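Local structure of protein 1d10 (Caenorhabditis elegans, 1T9F) at residues A[8-13]-A[63-68]; A[54-59]-A[74-79]. The protein is of unknown function but carries three MIR repeats folded as a beta-trefoil, and is probably a secretory-pathway relative of SDF2. All blocks are in the same frame, centred on the assembly; numbering follows the deposited sequence.

Contact 1. Residues A[8-13]-A[63-68]; sequences TCYSVL and CNRGDA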
loop_
_atom_site.group_PDB
_atom_site.type_symbol
_atom_site.label_atom_id
_atom_site.label_comp_id
_atom_site.label_asym_id
_atom_site.label_seq_id
_atom_site.Cartn_x
_atom_site.Cartn_y
_atom_site.Cartn_z
ATOM N N THR A 8 -6.081 -0.148 13.765
ATOM C CA THR A 8 -5.214 0.482 14.752
ATOM C C THR A 8 -3.748 0.615 14.362
ATOM O O THR A 8 -3.235 -0.122 13.518
ATOM C CB THR A 8 -5.298 -0.272 16.089
ATOM O OG1 THR A 8 -4.762 -1.590 15.926
ATOM C CG2 THR A 8 -6.752 -0.381 16.544
ATOM N N CYS A 9 -3.073 1.555 15.007
ATOM C CA CYS A 9 -1.673 1.811 14.729
ATOM C C CYS A 9 -0.807 0.616 15.129
ATOM O O CYS A 9 -0.988 0.042 16.196
ATOM C CB CYS A 9 -1.240 3.069 15.470
ATOM S SG CYS A 9 -0.000 4.038 14.570
ATOM N N TYR A 10 0.122 0.257 14.251
ATOM C CA TYR A 10 1.027 -0.879 14.427
ATOM C C TYR A 10 0.349 -2.231 14.243
ATOM O O TYR A 10 0.945 -3.275 14.512
ATOM C CB TYR A 10 1.734 -0.824 15.786
ATOM C CG TYR A 10 2.717 0.316 15.875
ATOM C CD1 TYR A 10 3.735 0.454 14.935
ATOM C CD2 TYR A 10 2.605 1.278 16.873
ATOM C CE1 TYR A 10 4.616 1.529 14.984
ATOM C CE2 TYR A 10 3.475 2.353 16.932
ATOM C CZ TYR A 10 4.478 2.475 15.988
ATOM O OH TYR A 10 5.336 3.545 16.054
ATOM N N SER A 11 -0.901 -2.224 13.796
ATOM C CA SER A 11 -1.581 -3.486 13.553
ATOM C C SER A 11 -0.941 -4.050 12.281
ATOM O O SER A 11 -0.353 -3.303 11.497
ATOM C CB SER A 11 -3.083 -3.256 13.349
ATOM O OG SER A 11 -3.320 -2.347 12.292
ATOM N N VAL A 12 -1.027 -5.362 12.090
ATOM C CA VAL A 12 -0.459 -6.006 10.909
ATOM C C VAL A 12 -1.612 -6.625 10.148
ATOM O O VAL A 12 -2.402 -7.371 10.724
ATOM C CB VAL A 12 0.525 -7.134 11.277
ATOM C CG1 VAL A 12 1.004 -7.830 10.020
ATOM C CG2 VAL A 12 1.705 -6.570 12.032
ATOM N N LEU A 13 -1.706 -6.333 8.859
ATOM C CA LEU A 13 -2.804 -6.869 8.070
ATOM C C LEU A 13 -2.514 -6.950 6.578
ATOM O O LEU A 13 -1.434 -6.578 6.125
ATOM C CB LEU A 13 -4.050 -6.020 8.329
ATOM C CG LEU A 13 -3.759 -4.528 8.485
ATOM C CD1 LEU A 13 -3.426 -3.954 7.139
ATOM C CD2 LEU A 13 -4.942 -3.803 9.093
ATOM N N CYS A 63 2.366 7.466 17.366
ATOM C CA CYS A 63 1.122 6.857 17.799
ATOM C C CYS A 63 1.402 5.757 18.803
ATOM O O CYS A 63 2.545 5.364 19.008
ATOM C CB CYS A 63 0.399 6.248 16.605
ATOM S SG CYS A 63 1.200 4.706 16.059
ATOM N N ASN A 64 0.341 5.252 19.418
ATOM C CA ASN A 64 0.450 4.172 20.386
ATOM C C ASN A 64 -0.251 2.940 19.827
ATOM O O ASN A 64 -1.362 3.034 19.304
ATOM C CB ASN A 64 -0.208 4.583 21.701
ATOM C CG ASN A 64 0.556 5.677 22.414
ATOM O OD1 ASN A 64 -0.031 6.513 23.095
ATOM N ND2 ASN A 64 1.874 5.668 22.271
ATOM N N ARG A 65 0.401 1.787 19.923
ATOM C CA ARG A 65 -0.197 0.555 19.433
ATOM C C ARG A 65 -1.621 0.501 19.967
ATOM O O ARG A 65 -1.854 0.735 21.153
ATOM C CB ARG A 65 0.599 -0.661 19.924
ATOM C CG ARG A 65 1.784 -0.319 20.821
ATOM C CD ARG A 65 1.322 0.254 22.162
ATOM N NE ARG A 65 2.390 0.966 22.863
ATOM C CZ ARG A 65 2.230 1.595 24.023
ATOM N NH1 ARG A 65 1.042 1.599 24.619
ATOM N NH2 ARG A 65 3.252 2.230 24.584
ATOM N N GLY A 66 -2.578 0.212 19.092
ATOM C CA GLY A 66 -3.960 0.156 19.525
ATOM C C GLY A 66 -4.716 1.436 19.219
ATOM O O GLY A 66 -5.948 1.465 19.274
ATOM N N ASP A 67 -3.988 2.501 18.899
ATOM C CA ASP A 67 -4.622 3.774 18.570
ATOM C C ASP A 67 -5.408 3.651 17.273
ATOM O O ASP A 67 -4.931 3.073 16.302
ATOM C CB ASP A 67 -3.578 4.887 18.414
ATOM C CG ASP A 67 -3.049 5.381 19.742
ATOM O OD1 ASP A 67 -3.573 4.939 20.787
ATOM O OD2 ASP A 67 -2.119 6.216 19.740
ATOM N N ALA A 68 -6.618 4.193 17.268
ATOM C CA ALA A 68 -7.448 4.156 16.080
ATOM C C ALA A 68 -6.852 5.124 15.076
ATOM O O ALA A 68 -6.236 6.119 15.452
ATOM C CB ALA A 68 -8.873 4.569 16.422
HETATM O O HOH W 1 4.794 5.838 17.756
#
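C9 and C63 are joined by a disulfide whose two SG atoms lie 2.0 Å apart, with a torsion of -87° about the sulfur-sulfur bond, close to the 90° of an unstrained bridge. Packing is tight beside it. The amide N of C9 donates to O of D67 at 2.7 Å in the carbonyl plane, whereas the return bond, from N of G66 to O of C9, is weak at 3.3 Å. T8 settles on the same corner, its CA 3.0 Å from O of D67 and its methyl CG2 against O of G66. With CG anti to its carbonyl carbon (chi1 -68°), Y10 brings CE2 to 3.4 Å from SG of C63, an oblique sulfur-aromatic contact. N of R65 lies at the ring edge, buried without a hydrogen-bonding partner. The meeting partners are two type II beta turns, T8 to S11 and N64 to D67, a good example of a disulfide stapling irregular chain at the border of a beta-trefoil; T8 and A68 contribute a single backbone bridge. Each turn is also braced from within. O of T8 accepts from both N and OG of S11, the hydroxyl standing at 2.5 Å, and OD2 of D67 receives N of N64 from above the carboxylate plane. At the backbone angles of G66 a CB would collide with the carbonyl oxygen of R65, so glycine suits the position.

Toward the solvent the fit slackens. There a water links OH of Y10 to N of C63, and the exposed R65 leads its guanidinium away from the T8 to S11 turn.

Contact 2. Residues A[54-59]-A[74-79]; sequences QIFPAL and KIRLKH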
loop_
_atom_site.group_PDB
_atom_site.type_symbol
_atom_site.label_atom_id
_atom_site.label_comp_id
_atom_site.label_asym_id
_atom_site.label_seq_id
_atom_site.Cartn_x
_atom_site.Cartn_y
_atom_site.Cartn_z
ATOM N N GLN A 54 2.570 -3.594 8.005
ATOM C CA GLN A 54 2.316 -3.025 9.314
ATOM C C GLN A 54 2.071 -1.534 9.223
ATOM O O GLN A 54 2.849 -0.790 8.625
ATOM C CB GLN A 54 3.492 -3.293 10.253
ATOM C CG GLN A 54 3.271 -2.746 11.655
ATOM C CD GLN A 54 4.288 -3.286 12.633
ATOM O OE1 GLN A 54 5.453 -3.463 12.287
ATOM N NE2 GLN A 54 3.857 -3.541 13.864
ATOM N N ILE A 55 0.974 -1.099 9.820
ATOM C CA ILE A 55 0.619 0.309 9.815
ATOM C C ILE A 55 1.478 1.090 10.798
ATOM O O ILE A 55 1.546 0.753 11.981
ATOM C CB ILE A 55 -0.863 0.499 10.179
ATOM C CG1 ILE A 55 -1.732 -0.244 9.159
ATOM C CG2 ILE A 55 -1.209 1.984 10.195
ATOM C CD1 ILE A 55 -3.172 -0.264 9.510
ATOM N N PHE A 56 2.144 2.126 10.283
ATOM C CA PHE A 56 3.000 3.005 11.076
ATOM C C PHE A 56 2.447 4.427 11.048
ATOM O O PHE A 56 1.752 4.808 10.106
ATOM C CB PHE A 56 4.417 3.050 10.494
ATOM C CG PHE A 56 5.361 2.048 11.095
ATOM C CD1 PHE A 56 5.151 0.687 10.935
ATOM C CD2 PHE A 56 6.469 2.474 11.819
ATOM C CE1 PHE A 56 6.034 -0.243 11.484
ATOM C CE2 PHE A 56 7.363 1.548 12.377
ATOM C CZ PHE A 56 7.141 0.191 12.205
ATOM N N PRO A 57 2.750 5.234 12.080
ATOM C CA PRO A 57 2.242 6.611 12.066
ATOM C C PRO A 57 3.000 7.333 10.957
ATOM O O PRO A 57 4.019 6.824 10.480
ATOM C CB PRO A 57 2.597 7.125 13.460
ATOM C CG PRO A 57 3.859 6.368 13.784
ATOM C CD PRO A 57 3.537 4.969 13.301
ATOM N N ALA A 58 2.506 8.493 10.534
ATOM C CA ALA A 58 3.156 9.259 9.473
ATOM C C ALA A 58 4.606 9.571 9.846
ATOM O O ALA A 58 4.963 9.534 11.024
ATOM C CB ALA A 58 2.386 10.548 9.217
ATOM N N LEU A 59 5.431 9.880 8.848
ATOM C CA LEU A 59 6.847 10.174 9.094
ATOM C C LEU A 59 7.087 11.141 10.243
ATOM O O LEU A 59 7.940 10.897 11.099
ATOM C CB LEU A 59 7.523 10.733 7.839
ATOM C CG LEU A 59 8.999 11.106 8.050
ATOM C CD1 LEU A 59 9.810 9.849 8.324
ATOM C CD2 LEU A 59 9.543 11.821 6.824
ATOM N N LYS A 74 -2.410 10.639 7.712
ATOM C CA LYS A 74 -1.394 9.978 6.909
ATOM C C LYS A 74 -0.814 8.813 7.701
ATOM O O LYS A 74 -0.803 8.833 8.935
ATOM C CB LYS A 74 -0.273 10.957 6.535
ATOM C CG LYS A 74 -0.694 11.977 5.485
ATOM C CD LYS A 74 0.453 12.855 5.032
ATOM C CE LYS A 74 0.859 13.845 6.105
ATOM N NZ LYS A 74 1.852 14.816 5.570
ATOM N N ILE A 75 -0.375 7.784 6.987
ATOM C CA ILE A 75 0.245 6.624 7.610
ATOM C C ILE A 75 1.390 6.190 6.722
ATOM O O ILE A 75 1.604 6.747 5.651
ATOM C CB ILE A 75 -0.709 5.414 7.727
ATOM C CG1 ILE A 75 -1.169 4.964 6.332
ATOM C CG2 ILE A 75 -1.878 5.762 8.615
ATOM C CD1 ILE A 75 -1.986 3.666 6.328
ATOM N N ARG A 76 2.135 5.204 7.201
ATOM C CA ARG A 76 3.219 4.604 6.455
ATOM C C ARG A 76 2.917 3.112 6.543
ATOM O O ARG A 76 2.331 2.653 7.525
ATOM C CB ARG A 76 4.573 4.925 7.097
ATOM C CG ARG A 76 5.151 6.285 6.689
ATOM C CD ARG A 76 6.517 6.510 7.323
ATOM N NE ARG A 76 6.400 6.559 8.774
ATOM C CZ ARG A 76 7.407 6.385 9.625
ATOM N NH1 ARG A 76 8.629 6.145 9.173
ATOM N NH2 ARG A 76 7.181 6.432 10.934
ATOM N N LEU A 77 3.287 2.356 5.516
ATOM C CA LEU A 77 3.030 0.926 5.517
ATOM C C LEU A 77 4.343 0.169 5.376
ATOM O O LEU A 77 5.024 0.263 4.355
ATOM C CB LEU A 77 2.079 0.549 4.372
ATOM C CG LEU A 77 0.608 0.942 4.550
ATOM C CD1 LEU A 77 -0.182 0.614 3.281
ATOM C CD2 LEU A 77 0.021 0.187 5.747
ATOM N N LYS A 78 4.685 -0.579 6.417
ATOM C CA LYS A 78 5.917 -1.356 6.438
ATOM C C LYS A 78 5.724 -2.793 5.950
ATOM O O LYS A 78 4.844 -3.508 6.437
ATOM C CB LYS A 78 6.470 -1.376 7.863
ATOM C CG LYS A 78 7.861 -1.991 7.977
ATOM C CD LYS A 78 8.318 -1.993 9.419
ATOM C CE LYS A 78 9.747 -2.477 9.551
ATOM N NZ LYS A 78 10.146 -2.490 10.975
ATOM N N HIS A 79 6.524 -3.207 4.976
ATOM C CA HIS A 79 6.447 -4.571 4.476
ATOM C C HIS A 79 7.232 -5.394 5.496
ATOM O O HIS A 79 8.452 -5.246 5.621
ATOM C CB HIS A 79 7.074 -4.668 3.090
ATOM C CG HIS A 79 6.983 -6.033 2.490
ATOM N ND1 HIS A 79 8.096 -6.777 2.162
ATOM C CD2 HIS A 79 5.909 -6.790 2.154
ATOM C CE1 HIS A 79 7.712 -7.932 1.644
ATOM N NE2 HIS A 79 6.390 -7.966 1.630
HETATM O O HOH W 2 7.967 -3.524 13.009
#
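F56 crosses the aliphatic chain of K78, ring atom CE1 standing 3.5 Å from CD in an oblique approach. K78 can run past the ring because it is fully extended, with CG anti to the backbone N (chi1 -172°), and its NZ goes on to a salt bridge with E108. A water spans the gap between that NZ and OE1 of Q54, while NE2 of Q54 bonds to O of Y10.

On the other flank of F56, R76 grips a single atom side-on: both NE (2.9 Å) and NH2 (3.2 Å) donate to O of P57. The acceptor lies in the guanidinium plane; seen from the carbonyl, NE is in its plane and NH2 above it. A bend at chi3 (-64°) turns the flat group back over the chain beyond F56. CA of L59 lies 3.6 Å above one guanidinium face, and the F56 ring meets the opposite face with its edge, the two planes 83° apart. NH1 is held by S111, which further fixes the rotation. Without the guanidinium, as with an alanine at R76, F56 and L59 would probably face a gap and O of P57 is likely to lack a mate on this side.

Beneath these side chains the backbones pair in antiparallel fashion from Q54 to F56. Q54 with K78 and F56 with R76 are hydrogen-bonded pairs; I55 and L77 form the non-hydrogen-bonded pair between them. On the I55 face, CG1 of I55 lies 3.9 Å from CD2 of L77, and CG2 of I55 is 4.1 Å from CG2 of I75. Such pairing of neighbouring strands, apolar on one face and, on the other, with an aromatic ring set between long side chains, here builds part of the closed six-stranded barrel of the beta-trefoil fold.

Read from the N terminus, the segments come in the order 8-13, 54-59, 63-68 and 74-79, so the two contacts cross rather than nest. Contact 1 closes a long loop of 49 intervening residues, 22 of them in strands, and ties the entry to strand 12-17 to the connection that follows strand 53-57. Contact 2 closes a short loop of 14 residues, joining strand 53-57 to strand 74-79 in the barrel. Strand 53-57, part of contact 2, is also where contact 1 touches the barrel: N of Y10 probably bonds to O of I55 at 2.7 Å, and CD of P57 packs against SG of C63, which places the disulfide beside the P57 end of that strand.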